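PDB 4A9V: PHOX from Pseudomonas fluorescens, which hydrolyses phosphate monoesters as an alkaline phosphatase, using a cofactor of iron and calcium ions held in a beta-propeller. Local coordinates for residues 13-27 with 520-532. Numbering follows the deposited sequence.
Sequences FDSIPAATTDTISLP and EIRRFMVGPIGCE. With LI (lithium ion), chain G.
R522 runs past F13 in the opposite sense and sends NH1 to F13 O (2.8 Å, nearly straight); the acceptor lies in the guanidinium plane, the donor above the carbonyl plane. NE and NH2 of R522 both grip E520 OE2, fixing the rotation of the group. With an alanine here, F13 O would probably lose this donor and E520 its counter-charge. Next along, S15 OG, anti to the backbone N (chi1 -171°), accepts from R523 N at 2.9 Å and is also hydrogen-bonded to Q472 OE1, and I16 N returns a bond to R523 O. R523 turns about its CG-CD bond (chi3 -64°) to aim NH1 at I16 O (2.8 Å), in the plane of that carbonyl, with A18 CB over the guanidinium face; Q510, Q472 and M474 take its further N-H groups. The edge of F524 meets the face of F13, planes at 77°, and P27 CD lies over a face of F524. I16 CD1 packs on V526 CG2 and A19 CB on V526 CG1. S25 and V526 form an antiparallel hydrogen-bonded pair (S25 N to V526 O 2.9 Å), the one bridge here. Beyond it, D22 OD1 receives I529 N at 3.1 Å, S558 and T559 holding the carboxylate, and a water donates to both T21 O and G527 O. A classic beta bulge sets F524 and M525 together opposite M511. The loop before strand 30-37 doubles back along 521-526, an edge strand of a four-stranded antiparallel sheet, as in a beta-propeller blade; the chain then leads to E532, which binds lithium with D494 at a site that can hold calcium.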
loop_
_atom_site.group_PDB
_atom_site.type_symbol
_atom_site.label_atom_id
_atom_site.label_comp_id
_atom_site.label_asym_id
_atom_site.label_seq_id
_atom_site.Cartn_x
_atom_site.Cartn_y
_atom_site.Cartn_z
ATOM N N PHE A 13 8.544 -3.009 25.230
ATOM C CA PHE A 13 9.004 -1.631 25.397
ATOM C C PHE A 13 7.882 -0.781 26.000
ATOM O O PHE A 13 6.710 -1.134 25.907
ATOM C CB PHE A 13 9.432 -1.052 24.047
ATOM C CG PHE A 13 8.310 -0.951 23.048
ATOM C CD1 PHE A 13 7.911 -2.054 22.300
ATOM C CD2 PHE A 13 7.545 0.198 22.975
ATOM C CE1 PHE A 13 6.785 -1.996 21.494
ATOM C CE2 PHE A 13 6.416 0.256 22.179
ATOM C CZ PHE A 13 6.024 -0.850 21.454
ATOM N N ASP A 14 8.260 0.334 26.619
ATOM C CA ASP A 14 7.298 1.285 27.168
ATOM C C ASP A 14 6.799 2.224 26.083
ATOM O O ASP A 14 7.585 2.760 25.301
ATOM C CB ASP A 14 7.942 2.116 28.279
ATOM C CG ASP A 14 8.176 1.319 29.542
ATOM O OD1 ASP A 14 7.727 0.157 29.598
ATOM O OD2 ASP A 14 8.605 1.928 30.544
ATOM N N SER A 15 5.492 2.446 26.053
ATOM C CA SER A 15 4.884 3.342 25.088
ATOM C C SER A 15 5.516 4.733 25.166
ATOM O O SER A 15 5.645 5.301 26.253
ATOM C CB SER A 15 3.387 3.425 25.375
ATOM O OG SER A 15 2.720 4.121 24.343
ATOM N N ILE A 16 5.943 5.261 24.022
ATOM C CA ILE A 16 6.644 6.541 23.974
ATOM C C ILE A 16 5.644 7.683 23.820
ATOM O O ILE A 16 4.526 7.478 23.345
ATOM C CB ILE A 16 7.698 6.593 22.843
ATOM C CG1 ILE A 16 7.059 6.648 21.451
ATOM C CG2 ILE A 16 8.637 5.400 22.947
ATOM C CD1 ILE A 16 8.054 7.017 20.368
ATOM N N PRO A 17 6.042 8.898 24.214
ATOM C CA PRO A 17 5.126 10.018 24.030
ATOM C C PRO A 17 4.956 10.409 22.565
ATOM O O PRO A 17 5.866 10.245 21.760
ATOM C CB PRO A 17 5.763 11.162 24.828
ATOM C CG PRO A 17 7.146 10.736 25.148
ATOM C CD PRO A 17 7.256 9.255 24.971
ATOM N N ALA A 18 3.800 10.971 22.237
ATOM C CA ALA A 18 3.627 11.645 20.961
ATOM C C ALA A 18 4.670 12.748 20.832
ATOM O O ALA A 18 5.110 13.306 21.841
ATOM C CB ALA A 18 2.226 12.222 20.864
ATOM N N ALA A 19 5.028 13.094 19.603
ATOM C CA ALA A 19 6.068 14.087 19.375
ATOM C C ALA A 19 5.789 14.888 18.116
ATOM O O ALA A 19 5.049 14.446 17.233
ATOM C CB ALA A 19 7.428 13.414 19.293
ATOM N N THR A 20 6.402 16.066 18.039
ATOM C CA THR A 20 6.155 17.004 16.954
ATOM C C THR A 20 7.456 17.439 16.275
ATOM O O THR A 20 7.427 18.237 15.343
ATOM C CB THR A 20 5.421 18.254 17.473
ATOM O OG1 THR A 20 6.200 18.863 18.506
ATOM C CG2 THR A 20 4.065 17.876 18.040
ATOM N N THR A 21 8.570 16.833 16.676
ATOM C CA THR A 21 9.887 17.211 16.174
ATOM C C THR A 21 10.164 16.634 14.784
ATOM O O THR A 21 9.531 15.668 14.360
ATOM C CB THR A 21 10.979 16.730 17.142
ATOM O OG1 THR A 21 10.769 15.345 17.437
ATOM C CG2 THR A 21 10.939 17.538 18.436
ATOM N N ASP A 22 11.120 17.243 14.086
ATOM C CA ASP A 22 11.514 16.816 12.745
ATOM C C ASP A 22 12.594 15.737 12.837
ATOM O O ASP A 22 13.658 15.844 12.223
ATOM C CB ASP A 22 12.019 18.023 11.949
ATOM C CG ASP A 22 12.093 17.758 10.461
ATOM O OD1 ASP A 22 11.258 16.977 9.952
ATOM O OD2 ASP A 22 12.925 18.409 9.785
ATOM N N THR A 23 12.270 14.680 13.581
ATOM C CA THR A 23 13.210 13.614 13.920
ATOM C C THR A 23 12.454 12.286 14.014
ATOM O O THR A 23 11.225 12.274 14.100
ATOM C CB THR A 23 13.886 13.872 15.280
ATOM O OG1 THR A 23 12.902 13.828 16.322
ATOM C CG2 THR A 23 14.587 15.223 15.294
ATOM N N ILE A 24 13.197 11.186 14.113
ATOM C CA ILE A 24 12.653 9.911 14.566
ATOM C C ILE A 24 12.786 9.813 16.083
ATOM O O ILE A 24 13.868 9.988 16.627
ATOM C CB ILE A 24 13.443 8.737 13.943
ATOM C CG1 ILE A 24 13.362 8.756 12.417
ATOM C CG2 ILE A 24 12.960 7.413 14.511
ATOM C CD1 ILE A 24 12.039 8.288 11.867
ATOM N N SER A 25 11.686 9.509 16.756
ATOM C CA SER A 25 11.690 9.226 18.183
ATOM C C SER A 25 11.370 7.754 18.400
ATOM O O SER A 25 10.453 7.225 17.765
ATOM C CB SER A 25 10.635 10.092 18.882
ATOM O OG SER A 25 10.856 11.469 18.625
ATOM N N LEU A 26 12.081 7.128 19.337
ATOM C CA LEU A 26 11.971 5.692 19.597
ATOM C C LEU A 26 11.992 5.460 21.106
ATOM O O LEU A 26 12.322 6.369 21.862
ATOM C CB LEU A 26 13.138 4.956 18.943
ATOM C CG LEU A 26 13.066 4.852 17.424
ATOM C CD1 LEU A 26 14.447 4.575 16.852
ATOM C CD2 LEU A 26 12.082 3.777 16.993
ATOM N N PRO A 27 11.769 4.215 21.547
ATOM C CA PRO A 27 11.919 3.938 22.969
ATOM C C PRO A 27 13.383 3.892 23.370
ATOM O O PRO A 27 14.271 3.786 22.522
ATOM C CB PRO A 27 11.247 2.559 23.144
ATOM C CG PRO A 27 10.515 2.298 21.859
ATOM C CD PRO A 27 11.303 3.030 20.814
ATOM N N GLU A 520 -3.958 -4.662 23.668
ATOM C CA GLU A 520 -3.108 -3.572 24.129
ATOM C C GLU A 520 -2.312 -2.977 22.969
ATOM O O GLU A 520 -1.744 -3.711 22.153
ATOM C CB GLU A 520 -2.156 -4.052 25.228
ATOM C CG GLU A 520 -1.347 -2.918 25.836
ATOM C CD GLU A 520 -0.431 -3.343 26.969
ATOM O OE1 GLU A 520 -0.349 -4.552 27.282
ATOM O OE2 GLU A 520 0.276 -2.455 27.493
ATOM N N ILE A 521 -2.197 -1.650 22.959
ATOM C CA ILE A 521 -1.453 -0.908 21.944
ATOM C C ILE A 521 -0.479 0.051 22.626
ATOM O O ILE A 521 -0.873 0.785 23.540
ATOM C CB ILE A 521 -2.412 -0.102 21.038
ATOM C CG1 ILE A 521 -3.366 -1.052 20.310
ATOM C CG2 ILE A 521 -1.625 0.731 20.043
ATOM C CD1 ILE A 521 -4.565 -0.372 19.678
ATOM N N ARG A 522 0.781 0.029 22.196
ATOM C CA ARG A 522 1.803 0.958 22.681
ATOM C C ARG A 522 2.439 1.705 21.514
ATOM O O ARG A 522 2.741 1.115 20.477
ATOM C CB ARG A 522 2.884 0.205 23.464
ATOM C CG ARG A 522 2.363 -0.479 24.712
ATOM C CD ARG A 522 3.475 -1.125 25.513
ATOM N NE ARG A 522 2.899 -1.891 26.602
ATOM C CZ ARG A 522 3.592 -2.504 27.546
ATOM N NH1 ARG A 522 4.910 -2.447 27.548
ATOM N NH2 ARG A 522 2.953 -3.219 28.454
ATOM N N ARG A 523 2.680 2.999 21.687
ATOM C CA ARG A 523 3.369 3.790 20.673
ATOM C C ARG A 523 4.858 3.477 20.686
ATOM O O ARG A 523 5.488 3.472 21.750
ATOM C CB ARG A 523 3.141 5.287 20.902
ATOM C CG ARG A 523 3.609 6.144 19.742
ATOM C CD ARG A 523 3.391 7.631 19.984
ATOM N NE ARG A 523 1.977 7.973 20.104
ATOM C CZ ARG A 523 1.363 8.288 21.241
ATOM N NH1 ARG A 523 2.016 8.303 22.396
ATOM N NH2 ARG A 523 0.094 8.666 21.218
ATOM N N PHE A 524 5.408 3.207 19.504
ATOM C CA PHE A 524 6.792 2.753 19.360
ATOM C C PHE A 524 7.699 3.809 18.719
ATOM O O PHE A 524 8.850 3.943 19.128
ATOM C CB PHE A 524 6.830 1.455 18.542
ATOM C CG PHE A 524 8.217 0.956 18.255
ATOM C CD1 PHE A 524 8.921 0.231 19.197
ATOM C CD2 PHE A 524 8.804 1.178 17.022
ATOM C CE1 PHE A 524 10.208 -0.205 18.933
ATOM C CE2 PHE A 524 10.075 0.714 16.742
ATOM C CZ PHE A 524 10.770 -0.001 17.691
ATOM N N MET A 525 7.224 4.481 17.671
ATOM C CA MET A 525 8.046 5.422 16.913
ATOM C C MET A 525 7.194 6.615 16.507
ATOM O O MET A 525 6.022 6.467 16.163
ATOM C CB MET A 525 8.619 4.749 15.658
ATOM C CG MET A 525 9.585 5.621 14.876
ATOM S SD MET A 525 10.155 4.836 13.353
ATOM C CE MET A 525 8.775 5.176 12.275
ATOM N N VAL A 526 7.802 7.796 16.516
ATOM C CA VAL A 526 7.211 8.967 15.895
ATOM C C VAL A 526 8.148 9.483 14.815
ATOM O O VAL A 526 9.369 9.481 14.985
ATOM C CB VAL A 526 6.929 10.088 16.921
ATOM C CG1 VAL A 526 6.256 11.258 16.224
ATOM C CG2 VAL A 526 6.083 9.574 18.080
ATOM N N GLY A 527 7.571 9.822 13.668
ATOM C CA GLY A 527 8.331 10.306 12.531
ATOM C C GLY A 527 8.420 11.816 12.466
ATOM O O GLY A 527 7.861 12.529 13.310
ATOM N N PRO A 528 9.094 12.314 11.427
ATOM C CA PRO A 528 9.390 13.732 11.298
ATOM C C PRO A 528 8.231 14.535 10.697
ATOM O O PRO A 528 7.139 14.010 10.448
ATOM C CB PRO A 528 10.618 13.745 10.382
ATOM C CG PRO A 528 10.472 12.519 9.545
ATOM C CD PRO A 528 9.884 11.500 10.484
ATOM N N ILE A 529 8.458 15.824 10.515
ATOM C CA ILE A 529 7.382 16.738 10.184
ATOM C C ILE A 529 6.904 16.510 8.757
ATOM O O ILE A 529 7.705 16.407 7.830
ATOM C CB ILE A 529 7.842 18.197 10.391
ATOM C CG1 ILE A 529 8.040 18.458 11.889
ATOM C CG2 ILE A 529 6.845 19.181 9.795
ATOM C CD1 ILE A 529 8.650 19.808 12.205
ATOM N N GLY A 530 5.588 16.395 8.595
ATOM C CA GLY A 530 4.974 16.339 7.277
ATOM C C GLY A 530 4.984 14.968 6.622
ATOM O O GLY A 530 4.473 14.825 5.516
ATOM N N CYS A 531 5.584 13.971 7.272
ATOM C CA CYS A 531 5.672 12.625 6.701
ATOM C C CYS A 531 4.408 11.824 6.974
ATOM O O CYS A 531 3.601 12.169 7.838
ATOM C CB CYS A 531 6.890 11.873 7.257
ATOM S SG CYS A 531 6.640 11.057 8.850
ATOM N N GLU A 532 4.295 10.690 6.295
ATOM C CA GLU A 532 3.592 9.549 6.862
ATOM C C GLU A 532 4.550 8.382 7.032
ATOM O O GLU A 532 5.630 8.356 6.445
ATOM C CB GLU A 532 2.377 9.141 6.015
ATOM C CG GLU A 532 2.689 8.546 4.653
ATOM C CD GLU A 532 1.440 8.409 3.792
ATOM O OE1 GLU A 532 1.036 9.415 3.170
ATOM O OE2 GLU A 532 0.862 7.299 3.738
HETATM LI LI LI G . -1.054 10.668 3.167
HETATM O O HOH W 1 8.353 13.819 15.902
HETATM O O HOH W 2 -2.167 11.978 4.199
HETATM O O HOH W 3 0.157 12.371 4.677
HETATM O O HOH W 4 -1.855 9.536 1.878
#